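Local coordinates for beta-agarase (PDB 6AII), which probably hydrolyses beta-1,4 linkages of agarose, releasing neoagarobiose, as a GH16-family beta-agarase whose catalytic domain also carries a bound calcium ion, at residues Ala167-Val179 against Tyr191-Tyr205. Residues are numbered along the deposited sequence; the frame is centred on the assembly and turned at random. Where two conformers were deposited one is given.
Sequences AWFAKHIHLSHHV and YQPRDEEGVYGTWYY
The indole of Trp203 lies between His174 and Trp168, and much of this contact is organised round its two faces. On one face the imidazole of His174 forms an offset stack, the planes 21° apart, with His174 CD2 3.4 Å from Trp203 CE2; His174 CB adds a CH-pi contact over the six-membered ring. Trp168 CH2 approaches the opposite face, 3.9 Å from Trp203 CD2, and the two indoles are inclined obliquely. The Trp203 rim meanwhile turns toward the face of His172, an offset edge-to-face pair with planes at 89°. An alanine in place of Trp203 would probably leave the imidazole of His174 without its stacking surface and open a gap between it and Trp168. Farther out, Lys171 runs alongside Tyr205, its CE over the phenol face and its NZ in an off-centre cation-pi contact.

His174 CG is anti to its own N (chi1 -169°), which brings the imidazole edge to Gln192 and a water. That water lies 2.8 Å from His174 NE2 and also joins Thr202 OG1 and Pro193 O, while His174 ND1 bonds to Glu150. Ser176 OG donates to Gln192 OE1 at 2.8 Å, in the amide plane and on a lone pair; Gln192 CB covers one face of His178. On the other side of the strand, Pro193 CD rests over the His177 ring, 3.4 Å from its CE1.

Antiparallel backbone bonds tie Ile173 to Tyr204 and Val179 to Tyr191, and Leu175 N donates to Thr202 O at 2.9 Å, with the 194-201 excursion between them. Strand 173-181 is thus paired with 203-204 and 189-191 along one side and with strand 144-151 along the other, while Leu175 and Tyr204 pack against strands 228-233 and 236-242 of the second sheet, consistent with the GH16 beta-sandwich.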
# COMPACT_ATOMS: atom_id res chain seq x y z
N ALA A 167 10.55 -5.00 15.34
CA ALA A 167 9.36 -4.69 16.17
C ALA A 167 8.78 -3.32 15.91
O ALA A 167 7.53 -3.22 15.73
CB ALA A 167 9.71 -4.84 17.63
N TRP A 168 9.55 -2.22 15.86
CA TRP A 168 8.94 -0.90 15.63
C TRP A 168 8.21 -0.87 14.31
O TRP A 168 7.10 -0.32 14.12
CB TRP A 168 9.99 0.27 15.73
CG TRP A 168 9.41 1.65 15.51
CD1 TRP A 168 9.11 2.53 16.52
CD2 TRP A 168 9.04 2.33 14.30
NE1 TRP A 168 8.58 3.67 16.00
CE2 TRP A 168 8.52 3.60 14.66
CE3 TRP A 168 9.06 2.04 12.93
CZ2 TRP A 168 8.05 4.53 13.73
CZ3 TRP A 168 8.59 2.95 12.01
CH2 TRP A 168 8.06 4.19 12.41
N PHE A 169 8.83 -1.41 13.25
CA PHE A 169 8.33 -1.34 11.97
C PHE A 169 7.07 -2.21 11.88
O PHE A 169 6.11 -1.75 11.32
CB PHE A 169 9.37 -1.73 10.92
CG PHE A 169 10.55 -0.78 10.97
CD1 PHE A 169 10.52 0.41 10.28
CD2 PHE A 169 11.63 -1.09 11.76
CE1 PHE A 169 11.59 1.29 10.39
CE2 PHE A 169 12.66 -0.18 11.89
CZ PHE A 169 12.63 0.99 11.21
N ALA A 170 7.08 -3.39 12.48
CA ALA A 170 6.00 -4.34 12.22
C ALA A 170 4.70 -3.82 12.82
O ALA A 170 3.63 -4.23 12.38
CB ALA A 170 6.34 -5.71 12.80
N LYS A 171 4.73 -3.00 13.85
CA LYS A 171 3.49 -2.67 14.50
C LYS A 171 2.70 -1.58 13.77
O LYS A 171 1.53 -1.35 14.08
CB LYS A 171 3.73 -2.28 15.95
CG LYS A 171 4.35 -0.91 16.15
CD LYS A 171 4.72 -0.72 17.63
CE LYS A 171 5.35 0.62 17.90
NZ LYS A 171 5.59 0.72 19.38
N HIS A 172 3.34 -0.91 12.83
CA HIS A 172 2.76 0.26 12.20
C HIS A 172 2.11 -0.06 10.84
O HIS A 172 2.33 -1.10 10.18
CB HIS A 172 3.79 1.33 11.97
CG HIS A 172 4.34 1.96 13.16
ND1 HIS A 172 5.46 1.46 13.78
CD2 HIS A 172 3.94 2.97 13.92
CE1 HIS A 172 5.69 2.16 14.82
NE2 HIS A 172 4.80 3.12 14.94
N ILE A 173 1.19 0.81 10.51
CA ILE A 173 0.70 0.98 9.10
C ILE A 173 0.90 2.46 8.78
O ILE A 173 0.29 3.32 9.41
CB ILE A 173 -0.74 0.51 8.89
CG1 ILE A 173 -0.92 -0.99 9.13
CG2 ILE A 173 -1.20 0.83 7.46
CD1 ILE A 173 -2.37 -1.44 9.23
N HIS A 174 1.67 2.74 7.75
CA HIS A 174 1.85 4.10 7.28
C HIS A 174 0.65 4.57 6.45
O HIS A 174 0.31 3.88 5.53
CB HIS A 174 3.14 4.18 6.46
CG HIS A 174 3.58 5.57 6.15
ND1 HIS A 174 4.06 5.93 4.88
CD2 HIS A 174 3.63 6.69 6.92
CE1 HIS A 174 4.43 7.22 4.92
NE2 HIS A 174 4.23 7.68 6.15
N LEU A 175 -0.01 5.68 6.85
CA LEU A 175 -1.18 6.23 6.17
C LEU A 175 -0.73 7.61 5.67
O LEU A 175 -0.52 8.50 6.50
CB LEU A 175 -2.36 6.36 7.15
CG LEU A 175 -2.73 5.09 7.89
CD1 LEU A 175 -3.81 5.43 8.93
CD2 LEU A 175 -3.19 3.99 6.91
N SER A 176 -0.59 7.73 4.38
CA SER A 176 0.06 8.94 3.87
C SER A 176 -0.28 9.16 2.40
O SER A 176 -1.14 8.47 1.81
CB SER A 176 1.59 8.81 4.07
OG SER A 176 2.15 10.11 3.97
N HIS A 177 0.34 10.16 1.82
CA HIS A 177 0.24 10.48 0.39
C HIS A 177 1.43 11.38 0.05
O HIS A 177 2.05 11.91 0.97
CB HIS A 177 -1.10 11.16 0.12
CG HIS A 177 -1.15 12.59 0.56
ND1 HIS A 177 -1.43 12.97 1.85
CD2 HIS A 177 -0.82 13.74 -0.12
CE1 HIS A 177 -1.38 14.28 1.96
NE2 HIS A 177 -0.96 14.80 0.74
N HIS A 178 1.69 11.58 -1.25
CA HIS A 178 2.84 12.44 -1.67
C HIS A 178 2.36 13.32 -2.82
O HIS A 178 1.59 12.83 -3.66
CB HIS A 178 4.03 11.64 -2.15
CG HIS A 178 4.67 10.75 -1.13
ND1 HIS A 178 5.89 11.04 -0.63
CD2 HIS A 178 4.25 9.57 -0.57
CE1 HIS A 178 6.25 10.08 0.23
NE2 HIS A 178 5.24 9.16 0.29
N VAL A 179 2.83 14.56 -2.79
CA VAL A 179 2.82 15.35 -4.02
C VAL A 179 4.26 15.82 -4.27
O VAL A 179 4.96 16.32 -3.39
CB VAL A 179 1.82 16.51 -3.98
CG1 VAL A 179 0.39 16.01 -4.01
CG2 VAL A 179 2.01 17.44 -2.80
N TYR A 191 6.60 16.34 -0.99
CA TYR A 191 5.88 16.62 0.21
C TYR A 191 5.03 15.40 0.59
O TYR A 191 4.21 14.93 -0.22
CB TYR A 191 4.90 17.81 0.09
CG TYR A 191 3.94 17.93 1.25
CD1 TYR A 191 4.38 18.17 2.53
CD2 TYR A 191 2.59 17.63 1.09
CE1 TYR A 191 3.52 18.22 3.62
CE2 TYR A 191 1.71 17.64 2.17
CZ TYR A 191 2.18 17.90 3.44
OH TYR A 191 1.39 17.87 4.54
N GLN A 192 5.20 14.95 1.83
CA GLN A 192 4.20 14.09 2.44
C GLN A 192 3.98 14.56 3.85
O GLN A 192 4.90 15.04 4.50
CB GLN A 192 4.62 12.61 2.44
CG GLN A 192 5.66 12.26 3.45
CD GLN A 192 5.86 10.77 3.63
OE1 GLN A 192 4.92 10.01 3.83
NE2 GLN A 192 7.11 10.36 3.52
N PRO A 193 2.77 14.39 4.34
CA PRO A 193 2.54 14.66 5.76
C PRO A 193 3.43 13.75 6.60
O PRO A 193 3.66 12.60 6.25
CB PRO A 193 1.06 14.32 5.97
CG PRO A 193 0.79 13.35 4.88
CD PRO A 193 1.54 13.90 3.69
N ARG A 194 4.06 14.35 7.63
CA ARG A 194 4.93 13.64 8.55
C ARG A 194 5.25 14.60 9.69
O ARG A 194 4.95 15.83 9.61
CB ARG A 194 6.22 13.16 7.88
CG ARG A 194 7.01 14.26 7.18
CD ARG A 194 7.97 13.69 6.15
NE ARG A 194 8.82 14.65 5.44
CZ ARG A 194 10.12 14.79 5.68
NH1 ARG A 194 10.66 14.11 6.67
NH2 ARG A 194 10.87 15.52 4.84
N ASP A 195 5.81 14.05 10.72
CA ASP A 195 6.06 14.83 11.97
C ASP A 195 6.87 16.10 11.65
O ASP A 195 6.50 17.17 12.19
CB ASP A 195 6.74 14.03 13.06
CG ASP A 195 5.93 12.89 13.64
OD1 ASP A 195 4.75 12.78 13.27
OD2 ASP A 195 6.51 12.14 14.45
N GLU A 196 7.88 15.96 10.81
CA GLU A 196 8.83 17.03 10.47
C GLU A 196 8.13 18.11 9.65
O GLU A 196 8.63 19.24 9.58
CB GLU A 196 10.08 16.51 9.76
CG GLU A 196 10.90 15.56 10.62
CD GLU A 196 10.35 14.14 10.71
OE1 GLU A 196 9.47 13.78 9.86
OE2 GLU A 196 10.80 13.39 11.60
N GLU A 197 6.96 17.81 9.06
CA GLU A 197 6.19 18.82 8.35
C GLU A 197 5.04 19.35 9.22
O GLU A 197 4.26 20.21 8.78
CB GLU A 197 5.65 18.24 7.06
CG GLU A 197 6.68 17.86 6.03
CD GLU A 197 7.23 19.02 5.20
OE1 GLU A 197 6.99 20.20 5.58
OE2 GLU A 197 7.84 18.72 4.15
N GLY A 198 4.90 18.87 10.45
CA GLY A 198 3.87 19.31 11.34
C GLY A 198 2.52 18.67 11.12
O GLY A 198 1.50 19.22 11.50
N VAL A 199 2.52 17.44 10.57
CA VAL A 199 1.29 16.70 10.42
C VAL A 199 1.49 15.31 11.07
O VAL A 199 2.23 14.49 10.50
CB VAL A 199 0.85 16.59 8.94
CG1 VAL A 199 -0.49 15.89 8.83
CG2 VAL A 199 0.80 17.93 8.23
N TYR A 200 0.87 15.09 12.22
CA TYR A 200 1.11 14.01 13.14
C TYR A 200 0.21 12.78 12.86
O TYR A 200 -0.85 12.89 12.22
CB TYR A 200 0.97 14.52 14.57
CG TYR A 200 1.93 15.67 14.81
CD1 TYR A 200 3.29 15.45 14.80
CD2 TYR A 200 1.45 16.96 14.95
CE1 TYR A 200 4.18 16.51 14.96
CE2 TYR A 200 2.32 18.02 15.10
CZ TYR A 200 3.68 17.79 15.06
OH TYR A 200 4.52 18.86 15.23
N GLY A 201 0.66 11.64 13.38
CA GLY A 201 -0.18 10.45 13.40
C GLY A 201 -0.05 9.60 12.14
O GLY A 201 -0.71 8.56 12.06
N THR A 202 0.83 9.93 11.19
CA THR A 202 0.88 9.22 9.91
C THR A 202 1.35 7.77 10.10
O THR A 202 1.11 6.93 9.20
CB THR A 202 1.79 9.91 8.88
OG1 THR A 202 3.11 9.95 9.42
CG2 THR A 202 1.27 11.29 8.49
N TRP A 203 2.05 7.40 11.16
CA TRP A 203 2.45 6.02 11.34
C TRP A 203 1.49 5.42 12.39
O TRP A 203 1.63 5.59 13.61
CB TRP A 203 3.89 5.93 11.80
CG TRP A 203 4.89 6.21 10.71
CD1 TRP A 203 5.42 7.42 10.32
CD2 TRP A 203 5.39 5.25 9.79
NE1 TRP A 203 6.25 7.25 9.25
CE2 TRP A 203 6.26 5.93 8.90
CE3 TRP A 203 5.17 3.88 9.60
CZ2 TRP A 203 6.90 5.27 7.87
CZ3 TRP A 203 5.80 3.23 8.57
CH2 TRP A 203 6.69 3.93 7.73
N TYR A 204 0.43 4.87 11.86
CA TYR A 204 -0.67 4.30 12.70
C TYR A 204 -0.20 3.06 13.43
O TYR A 204 0.42 2.14 12.86
CB TYR A 204 -1.85 3.91 11.80
CG TYR A 204 -3.02 3.34 12.57
CD1 TYR A 204 -3.91 4.20 13.14
CD2 TYR A 204 -3.12 1.99 12.81
CE1 TYR A 204 -4.96 3.74 13.91
CE2 TYR A 204 -4.20 1.49 13.53
CZ TYR A 204 -5.10 2.39 14.07
OH TYR A 204 -6.10 1.94 14.89
N TYR A 205 -0.55 2.97 14.73
CA TYR A 205 -0.37 1.70 15.47
C TYR A 205 -1.36 1.71 16.65
O TYR A 205 -2.00 2.71 16.88
CB TYR A 205 1.07 1.39 15.91
CG TYR A 205 1.58 2.21 17.07
CD1 TYR A 205 2.00 3.52 16.88
CD2 TYR A 205 1.65 1.65 18.33
CE1 TYR A 205 2.45 4.30 17.94
CE2 TYR A 205 2.15 2.39 19.39
CZ TYR A 205 2.60 3.68 19.18
OH TYR A 205 3.06 4.49 20.20
O HOH W 1 4.67 10.22 7.17